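Local coordinates for 2'-deoxycytidine 5'-triphosphate deaminase (Agrobacterium tumefaciens, PDB 2R9Q), which probably catalyses the hydrolytic deamination of dCTP to dUTP and ammonia, supplying the precursor of thymidine nucleotides, at residues A108-K113 / R162-R167. Sequence-based numbering, arbitrary orientation.
Sequences ASANPK and RLSQIR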
ATOM      1  N   ALA B 108      -0.239  31.338  21.443  1.00 62.53           N
ATOM      2  CA  ALA B 108      -1.128  30.188  21.421  1.00 62.17           C
ATOM      3  C   ALA B 108      -0.555  28.947  20.727  1.00 61.39           C
ATOM      4  O   ALA B 108       0.376  29.028  19.943  1.00 60.37           O
ATOM      5  CB  ALA B 108      -2.496  30.575  20.868  1.00 60.80           C
ATOM      6  N   SER B 109      -1.107  27.788  21.079  1.00 61.22           N
ATOM      7  CA  SER B 109      -0.845  26.544  20.353  1.00 60.79           C
ATOM      8  C   SER B 109      -2.165  25.819  19.890  1.00 59.64           C
ATOM      9  O   SER B 109      -3.232  26.082  20.392  1.00 58.10           O
ATOM     10  CB  SER B 109       0.077  25.644  21.184  1.00 60.60           C
ATOM     11  OG  SER B 109      -0.562  25.120  22.321  1.00 61.29           O
ATOM     12  N   ALA B 110      -2.046  24.921  18.916  1.00 58.93           N
ATOM     13  CA  ALA B 110      -3.183  24.177  18.356  1.00 58.23           C
ATOM     14  C   ALA B 110      -2.962  22.656  18.417  1.00 57.64           C
ATOM     15  O   ALA B 110      -1.829  22.164  18.366  1.00 58.68           O
ATOM     16  CB  ALA B 110      -3.476  24.636  16.933  1.00 57.23           C
ATOM     17  N   ASN B 111      -4.061  21.936  18.616  1.00 57.20           N
ATOM     18  CA  ASN B 111      -4.116  20.491  18.628  1.00 57.05           C
ATOM     19  C   ASN B 111      -5.443  20.047  18.011  1.00 57.03           C
ATOM     20  O   ASN B 111      -6.417  20.808  18.030  1.00 56.81           O
ATOM     21  CB  ASN B 111      -4.015  19.958  20.052  1.00 56.89           C
ATOM     22  CG  ASN B 111      -2.609  19.714  20.482  1.00 56.70           C
ATOM     23  OD1 ASN B 111      -1.750  19.338  19.674  1.00 58.74           O
ATOM     24  ND2 ASN B 111      -2.354  19.897  21.769  1.00 52.93           N
ATOM     25  N   PRO B 112      -5.482  18.844  17.416  1.00 56.96           N
ATOM     26  CA  PRO B 112      -6.762  18.301  16.989  1.00 56.66           C
ATOM     27  C   PRO B 112      -7.727  18.062  18.122  1.00 55.99           C
ATOM     28  O   PRO B 112      -7.315  17.749  19.209  1.00 55.56           O
ATOM     29  CB  PRO B 112      -6.383  16.991  16.320  1.00 57.00           C
ATOM     30  CG  PRO B 112      -5.030  16.673  16.843  1.00 57.11           C
ATOM     31  CD  PRO B 112      -4.365  17.951  17.058  1.00 56.92           C
ATOM     32  N   LYS B 113      -9.015  18.245  17.867  1.00 56.32           N
ATOM     33  CA  LYS B 113     -10.039  17.764  18.772  1.00 56.22           C
ATOM     34  C   LYS B 113      -9.949  16.271  18.834  1.00 56.58           C
ATOM     35  O   LYS B 113      -9.481  15.626  17.890  1.00 55.63           O
ATOM     36  CB  LYS B 113     -11.424  18.156  18.286  1.00 57.22           C
ATOM     37  CG  LYS B 113     -11.689  19.641  18.328  1.00 57.31           C
ATOM     38  CD  LYS B 113     -12.862  20.020  17.460  1.00 60.44           C
ATOM     39  CE  LYS B 113     -14.152  19.354  17.873  1.00 61.43           C
ATOM     40  NZ  LYS B 113     -14.505  19.754  19.256  1.00 61.75           N
ATOM     41  N   ARG B 162     -15.610  21.759  12.767  1.00 57.08           N
ATOM     42  CA  ARG B 162     -14.649  22.011  13.827  1.00 57.74           C
ATOM     43  C   ARG B 162     -13.767  20.798  13.960  1.00 57.85           C
ATOM     44  O   ARG B 162     -14.222  19.779  14.385  1.00 57.04           O
ATOM     45  CB  ARG B 162     -15.387  22.314  15.117  1.00 56.99           C
ATOM     46  CG  ARG B 162     -16.000  23.690  15.106  1.00 58.09           C
ATOM     47  CD  ARG B 162     -17.296  23.795  15.843  1.00 56.65           C
ATOM     48  NE  ARG B 162     -17.118  23.391  17.223  1.00 58.77           N
ATOM     49  CZ  ARG B 162     -17.990  23.566  18.213  1.00 58.86           C
ATOM     50  NH1 ARG B 162     -19.141  24.170  18.019  1.00 58.89           N
ATOM     51  NH2 ARG B 162     -17.686  23.137  19.429  1.00 61.27           N
ATOM     52  N   LEU B 163     -12.513  20.902  13.537  1.00 59.50           N
ATOM     53  CA  LEU B 163     -11.594  19.754  13.581  1.00 59.69           C
ATOM     54  C   LEU B 163     -10.470  19.971  14.586  1.00 59.42           C
ATOM     55  O   LEU B 163      -9.898  19.029  15.123  1.00 58.59           O
ATOM     56  CB  LEU B 163     -11.072  19.430  12.196  1.00 60.02           C
ATOM     57  CG  LEU B 163     -11.984  18.906  11.065  1.00 60.94           C
ATOM     58  CD1 LEU B 163     -12.875  19.997  10.491  1.00 62.14           C
ATOM     59  CD2 LEU B 163     -11.132  18.373   9.928  1.00 60.42           C
ATOM     60  N   SER B 164     -10.266  21.225  14.936  1.00 60.03           N
ATOM     61  CA  SER B 164      -9.104  21.656  15.657  1.00 60.12           C
ATOM     62  C   SER B 164      -9.469  22.621  16.753  1.00 59.46           C
ATOM     63  O   SER B 164     -10.538  23.189  16.745  1.00 59.19           O
ATOM     64  CB  SER B 164      -8.180  22.329  14.657  1.00 59.92           C
ATOM     65  OG  SER B 164      -6.928  22.553  15.221  1.00 61.93           O
ATOM     66  N   GLN B 165      -8.563  22.795  17.703  1.00 59.99           N
ATOM     67  CA  GLN B 165      -8.705  23.810  18.748  1.00 60.14           C
ATOM     68  C   GLN B 165      -7.400  24.534  19.120  1.00 59.78           C
ATOM     69  O   GLN B 165      -6.308  24.000  18.990  1.00 58.32           O
ATOM     70  CB  GLN B 165      -9.400  23.260  19.979  1.00 60.06           C
ATOM     71  CG  GLN B 165      -8.907  21.986  20.473  1.00 60.85           C
ATOM     72  CD  GLN B 165      -9.811  21.374  21.504  1.00 63.50           C
ATOM     73  OE1 GLN B 165      -9.347  20.635  22.367  1.00 66.32           O
ATOM     74  NE2 GLN B 165     -11.102  21.690  21.449  1.00 64.89           N
ATOM     75  N   ILE B 166      -7.568  25.781  19.553  1.00 60.33           N
ATOM     76  CA  ILE B 166      -6.484  26.678  19.907  1.00 60.64           C
ATOM     77  C   ILE B 166      -6.558  27.035  21.417  1.00 61.05           C
ATOM     78  O   ILE B 166      -7.608  27.430  21.927  1.00 60.46           O
ATOM     79  CB  ILE B 166      -6.495  27.921  18.968  1.00 60.29           C
ATOM     80  CG1 ILE B 166      -5.265  28.809  19.165  1.00 61.25           C
ATOM     81  CG2 ILE B 166      -7.743  28.760  19.126  1.00 60.14           C
ATOM     82  CD1 ILE B 166      -5.255  29.972  18.222  1.00 60.42           C
ATOM     83  N   ARG B 167      -5.444  26.848  22.120  1.00 60.69           N
ATOM     84  CA  ARG B 167      -5.299  27.224  23.530  1.00 61.11           C
ATOM     85  C   ARG B 167      -4.408  28.461  23.633  1.00 61.02           C
ATOM     86  O   ARG B 167      -3.332  28.503  23.057  1.00 59.36           O
ATOM     87  CB  ARG B 167      -4.691  26.057  24.303  1.00 60.94           C
ATOM     88  CG  ARG B 167      -4.322  26.316  25.757  1.00 60.14           C
ATOM     89  CD  ARG B 167      -4.059  25.007  26.480  1.00 59.25           C
ATOM     90  NE  ARG B 167      -5.281  24.210  26.705  1.00 58.63           N
ATOM     91  CZ  ARG B 167      -5.314  23.043  27.336  1.00 55.67           C
ATOM     92  NH1 ARG B 167      -4.205  22.499  27.784  1.00 58.60           N
ATOM     93  NH2 ARG B 167      -6.463  22.405  27.509  1.00 55.09           N
TER
HETATM   94  O   HOH W   1      -7.143  19.065  21.661  1.00 38.27           O
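Antiparallel β-pairing joins Ser109–Pro112 to Ser164–Arg167 in the N-terminal dUTPase-like domain, with one face against the C-terminal domain. Ser109 and Arg167 form a hydrogen-bonded pair, with Ser109 N to Arg167 O at 3.1 Å and Arg167 N to Ser109 O at 2.9 Å. Asn111 and Gln165 repeat the pattern, Gln165 N reaching Asn111 O at 2.9 Å. Between them Ala110 faces Ile166 in a non-hydrogen-bonded pair, accompanied by a CA-H...O contact from Ala110 CA to Gln165 O. Proline suits position 112, opposite Ser164, because this pair needs no amide hydrogen from it. Lys113 N then bonds Leu163 O at 3.0 Å, an oxygen that also accepts from Thr116 OG1 in helix 114-118.

The two faces differ in character. On one, Ile166 has CG1 anti to its backbone N (chi1 -172°), which brings that branch to 3.7 Å from Ala108 CB; small Ala110 fits beside Val125, and Leu43, Leu45 and Ile136 continue this apolar layer. The other carries Ser109, Asn111, Gln165 and Arg167 against Phe296; Asn111 meets Glu278, and long Arg167 spans to the carbonyls of Ala41, Ala277 and Phe297. At the strand end the Gln165 and Lys113 side chains cross at about a right angle. A water donates to both Gln165 OE1 and Pro112 O, while NE2 bonds Asp44. Lys113 lays CD 3.4 Å from Arg162 O, and bends beyond it turn NZ to Asp44. Arg162 pairs with Asp44, Asp34 and Asp36; these three aspartates probably offset the like charges, so backbone pairing and a charge network together tie the helix entrance to the strand.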